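Local coordinates for protein putative phosphatase (DUF442) (Shewanella putrefaciens CN-32, PDB 3GXH) that is a putative phosphatase of the tyrosine and dual-specificity phosphatase clan and probably hydrolyses phosphate esters, though its substrate is not known, at residues A[56-59]-A[60-63]; A[79-82]-A[83-86]. All blocks are in the same frame, centred on the assembly; numbering follows the deposited sequence. Where two conformers were deposited one is given.

Interaction 1 (A[56-59]-A[60-63])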
loop_
_atom_site.group_PDB
_atom_site.type_symbol
_atom_site.label_atom_id
_atom_site.label_comp_id
_atom_site.label_asym_id
_atom_site.label_seq_id
_atom_site.Cartn_x
_atom_site.Cartn_y
_atom_site.Cartn_z
ATOM N N HIS A 56 12.644 -8.524 2.020
ATOM C CA HIS A 56 13.269 -8.912 3.257
ATOM C C HIS A 56 13.079 -10.402 3.461
ATOM O O HIS A 56 12.034 -10.936 3.124
ATOM C CB HIS A 56 12.645 -8.170 4.464
ATOM C CG HIS A 56 12.859 -6.691 4.433
ATOM N ND1 HIS A 56 14.119 -6.154 4.564
ATOM C CD2 HIS A 56 12.002 -5.652 4.205
ATOM C CE1 HIS A 56 14.016 -4.837 4.472
ATOM N NE2 HIS A 56 12.749 -4.504 4.266
ATOM N N PRO A 57 14.063 -11.070 4.064
ATOM C CA PRO A 57 13.869 -12.512 4.346
ATOM C C PRO A 57 12.662 -12.746 5.310
ATOM O O PRO A 57 12.012 -13.782 5.210
ATOM C CB PRO A 57 15.157 -12.929 4.991
ATOM C CG PRO A 57 16.173 -11.991 4.417
ATOM C CD PRO A 57 15.455 -10.666 4.249
ATOM N N ASP A 58 12.397 -11.804 6.203
ATOM C CA ASP A 58 11.260 -11.907 7.145
ATOM C C ASP A 58 10.821 -10.503 7.526
ATOM O O ASP A 58 11.180 -9.980 8.582
ATOM C CB ASP A 58 11.679 -12.702 8.344
ATOM C CG ASP A 58 10.515 -13.072 9.270
ATOM O OD1 ASP A 58 9.405 -12.539 9.047
ATOM O OD2 ASP A 58 10.728 -13.866 10.190
ATOM N N GLU A 59 10.042 -9.906 6.631
ATOM C CA GLU A 59 9.572 -8.563 6.861
ATOM C C GLU A 59 8.753 -8.485 8.144
ATOM O O GLU A 59 8.845 -7.498 8.899
ATOM C CB GLU A 59 8.800 -8.003 5.677
ATOM C CG GLU A 59 8.308 -6.571 5.991
ATOM C CD GLU A 59 7.766 -5.822 4.826
ATOM O OE1 GLU A 59 8.396 -5.781 3.752
ATOM O OE2 GLU A 59 6.678 -5.215 5.029
ATOM N N GLY A 60 7.918 -9.490 8.373
ATOM C CA GLY A 60 7.067 -9.440 9.563
ATOM C C GLY A 60 7.821 -9.352 10.871
ATOM O O GLY A 60 7.367 -8.720 11.831
ATOM N N LYS A 61 8.981 -10.014 10.937
ATOM C CA LYS A 61 9.846 -9.895 12.060
ATOM C C LYS A 61 10.268 -8.445 12.263
ATOM O O LYS A 61 10.225 -7.898 13.362
ATOM C CB LYS A 61 11.066 -10.806 11.910
ATOM C CG LYS A 61 12.038 -10.735 13.064
ATOM C CD LYS A 61 13.232 -11.702 12.853
ATOM C CE LYS A 61 14.212 -11.669 14.044
ATOM N NZ LYS A 61 15.178 -10.538 13.997
ATOM N N LEU A 62 10.683 -7.799 11.177
ATOM C CA LEU A 62 11.108 -6.409 11.276
ATOM C C LEU A 62 9.963 -5.496 11.720
ATOM O O LEU A 62 10.152 -4.580 12.538
ATOM C CB LEU A 62 11.678 -5.903 9.957
ATOM C CG LEU A 62 12.794 -6.739 9.316
ATOM C CD1 LEU A 62 13.309 -6.051 7.998
ATOM C CD2 LEU A 62 13.892 -6.997 10.287
ATOM N N VAL A 63 8.775 -5.732 11.172
ATOM C CA VAL A 63 7.606 -4.888 11.453
ATOM C C VAL A 63 7.190 -5.073 12.905
ATOM O O VAL A 63 6.938 -4.110 13.636
ATOM C CB VAL A 63 6.453 -5.143 10.467
ATOM C CG1 VAL A 63 5.124 -4.511 10.947
ATOM C CG2 VAL A 63 6.864 -4.674 9.069
HETATM O O HOH W 1 7.202 -11.948 7.241
#

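Interaction 2 (A[79-82]-A[83-86])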
loop_
_atom_site.group_PDB
_atom_site.type_symbol
_atom_site.label_atom_id
_atom_site.label_comp_id
_atom_site.label_asym_id
_atom_site.label_seq_id
_atom_site.Cartn_x
_atom_site.Cartn_y
_atom_site.Cartn_z
ATOM N N ASN A 79 -0.631 -11.227 -12.608
ATOM C CA ASN A 79 -2.026 -11.635 -12.493
ATOM C C ASN A 79 -2.607 -11.195 -11.190
ATOM O O ASN A 79 -2.885 -11.996 -10.320
ATOM C CB ASN A 79 -2.154 -13.156 -12.638
ATOM C CG ASN A 79 -3.640 -13.629 -12.566
ATOM O OD1 ASN A 79 -4.535 -12.895 -12.989
ATOM N ND2 ASN A 79 -3.888 -14.811 -11.981
ATOM N N PRO A 80 -2.731 -9.883 -10.986
ATOM C CA PRO A 80 -3.382 -9.401 -9.805
ATOM C C PRO A 80 -4.861 -9.779 -9.768
ATOM O O PRO A 80 -5.532 -9.764 -10.804
ATOM C CB PRO A 80 -3.189 -7.907 -9.889
ATOM C CG PRO A 80 -3.168 -7.611 -11.364
ATOM C CD PRO A 80 -2.383 -8.787 -11.904
ATOM N N LYS A 81 -5.341 -10.182 -8.607
ATOM C CA LYS A 81 -6.689 -10.746 -8.543
ATOM C C LYS A 81 -7.638 -9.842 -7.764
ATOM O O LYS A 81 -7.263 -9.178 -6.775
ATOM C CB LYS A 81 -6.630 -12.086 -7.832
ATOM C CG LYS A 81 -5.736 -13.133 -8.446
ATOM C CD LYS A 81 -6.138 -14.477 -7.836
ATOM C CE LYS A 81 -5.375 -15.677 -8.411
ATOM N NZ LYS A 81 -4.078 -15.888 -7.664
ATOM N N VAL A 82 -8.914 -9.871 -8.154
ATOM C CA VAL A 82 -9.942 -9.193 -7.394
ATOM C C VAL A 82 -9.935 -9.658 -5.929
ATOM O O VAL A 82 -10.069 -8.867 -5.006
ATOM C CB VAL A 82 -11.327 -9.393 -8.028
ATOM C CG1 VAL A 82 -12.407 -8.980 -7.055
ATOM C CG2 VAL A 82 -11.396 -8.623 -9.342
ATOM N N GLU A 83 -9.671 -10.947 -5.717
ATOM C CA GLU A 83 -9.600 -11.492 -4.389
ATOM C C GLU A 83 -8.486 -10.844 -3.544
ATOM O O GLU A 83 -8.598 -10.725 -2.319
ATOM C CB GLU A 83 -9.413 -13.005 -4.491
ATOM C CG GLU A 83 -8.796 -13.736 -3.346
ATOM C CD GLU A 83 -8.571 -15.210 -3.715
ATOM O OE1 GLU A 83 -9.525 -15.990 -3.559
ATOM O OE2 GLU A 83 -7.469 -15.562 -4.209
ATOM N N ASP A 84 -7.400 -10.452 -4.203
ATOM C CA ASP A 84 -6.309 -9.756 -3.495
ATOM C C ASP A 84 -6.782 -8.385 -2.998
ATOM O O ASP A 84 -6.517 -7.958 -1.885
ATOM C CB ASP A 84 -5.068 -9.527 -4.362
ATOM C CG ASP A 84 -4.477 -10.815 -4.944
ATOM O OD1 ASP A 84 -4.524 -11.872 -4.240
ATOM O OD2 ASP A 84 -3.910 -10.731 -6.083
ATOM N N VAL A 85 -7.464 -7.682 -3.891
ATOM C CA VAL A 85 -8.028 -6.376 -3.546
ATOM C C VAL A 85 -9.016 -6.499 -2.390
ATOM O O VAL A 85 -8.954 -5.744 -1.411
ATOM C CB VAL A 85 -8.648 -5.691 -4.770
ATOM C CG1 VAL A 85 -9.297 -4.328 -4.380
ATOM C CG2 VAL A 85 -7.594 -5.489 -5.864
ATOM N N GLU A 86 -9.906 -7.475 -2.474
ATOM C CA GLU A 86 -10.881 -7.736 -1.409
ATOM C C GLU A 86 -10.226 -8.086 -0.074
ATOM O O GLU A 86 -10.654 -7.633 0.966
ATOM C CB GLU A 86 -11.835 -8.854 -1.814
ATOM C CG GLU A 86 -12.778 -8.461 -2.934
ATOM C CD GLU A 86 -13.816 -7.441 -2.509
ATOM O OE1 GLU A 86 -14.152 -7.388 -1.301
ATOM O OE2 GLU A 86 -14.299 -6.696 -3.398
HETATM O O HOH W 2 -4.176 -14.486 -5.148
#

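Interaction 1 (A[56-59]-A[60-63])
With H56 CG set anti to its carbonyl carbon (chi1 -64°) and L62 CG placed likewise, the imidazole and the leucine branch meet where the loop runs into helix 59-65. The L62 methyl CD1 sits over one face of the H56 ring, 3.6 Å from the ring centroid and only 16° off the normal, a CH-pi contact shifted toward the rim; the two side chains cross at about a right angle. H56 NE2 is held by P28 O, which helps fix the ring's rotation.

The D58 carboxylate reaches forward to the first turn, where OD1 accepts from K61 N at 3.2 Å. The donor comes from well above the carboxylate plane, although the N-H...O angle is a fair 156°. A water bridges the same OD1 to G60 N, lying 2.8 Å from that nitrogen, while K61 CB packs against D58 CG.

E59 runs inward, toward the sheet, where OE2 is hydrogen-bonded with H103 NE2, while its CG packs 3.9 Å from V63 CG2; V63 N bonds to E59 O at 2.9 Å, one residue after the long, weak bond from L62 N to D58 O. An aspartate accepting from the N3 amide is the classic helix N-cap, here with water serving the N2 amide.

Interaction 2 (A[79-82]-A[83-86])
The chain passes from an extended K81 straight into helical values at V82, and K81 O and V82 O accept the first bonds of helix 82-94. V85 N reaches K81 O at 3.3 Å, and E86 N reaches V82 O at 2.9 Å; a weak bond from D84 N also falls on K81 O.

K81 occupies the N-cap position, and the side-chain bond across this turn runs back to it from the helix. D84 CG lies anti to its own carbonyl carbon (chi1 -57°), which swings the carboxylate toward the start of the helix, where OD2 accepts from K81 N at 3.0 Å. The N-H...O angle of 156° is reasonably straight, but the donor stands about 48° out of the carboxylate plane. The same oxygen rests 3.5 Å from K81 CB, so backbone and aliphatic root of the lysine both meet it.

Farther out, K81 NZ and D84 OD1 are 5.3 Å apart, and a water links them, accepting from NZ and donating to OD1. K81 and E83 extend side by side in the same direction, with CD of the lysine 4.0 Å from E83 OE2.

P80 and V82 lean on helix 142-154, through W144 and L147 and through L147 and E150 respectively. D84 and V85 face helix 108-120 at F113, V85 also touching L116. The turn thus carries the chain from strand 69-72 into helix 82-94, between these two helices.

Both interactions are first turns of helices, mixing buried and exposed residues, but they hold different elements: interaction 1 enters helix 59-65, ahead of edge strand 69-72, and interaction 2 enters helix 82-94, after it. Their centres lie 23 Å apart and their nearest atoms about 15 Å, without touching. In each an aspartate oxygen accepts from a backbone N-H, but the reach along the chain is reversed: forward from the N-cap in 56-63, back to the N-cap residue in 79-86. The water differs too, joining carboxylate to amide in one and lysine to carboxylate in the other. Buried V63 packs on helix 30-38 and on the sheet strands, whereas buried V85 faces helix 108-120.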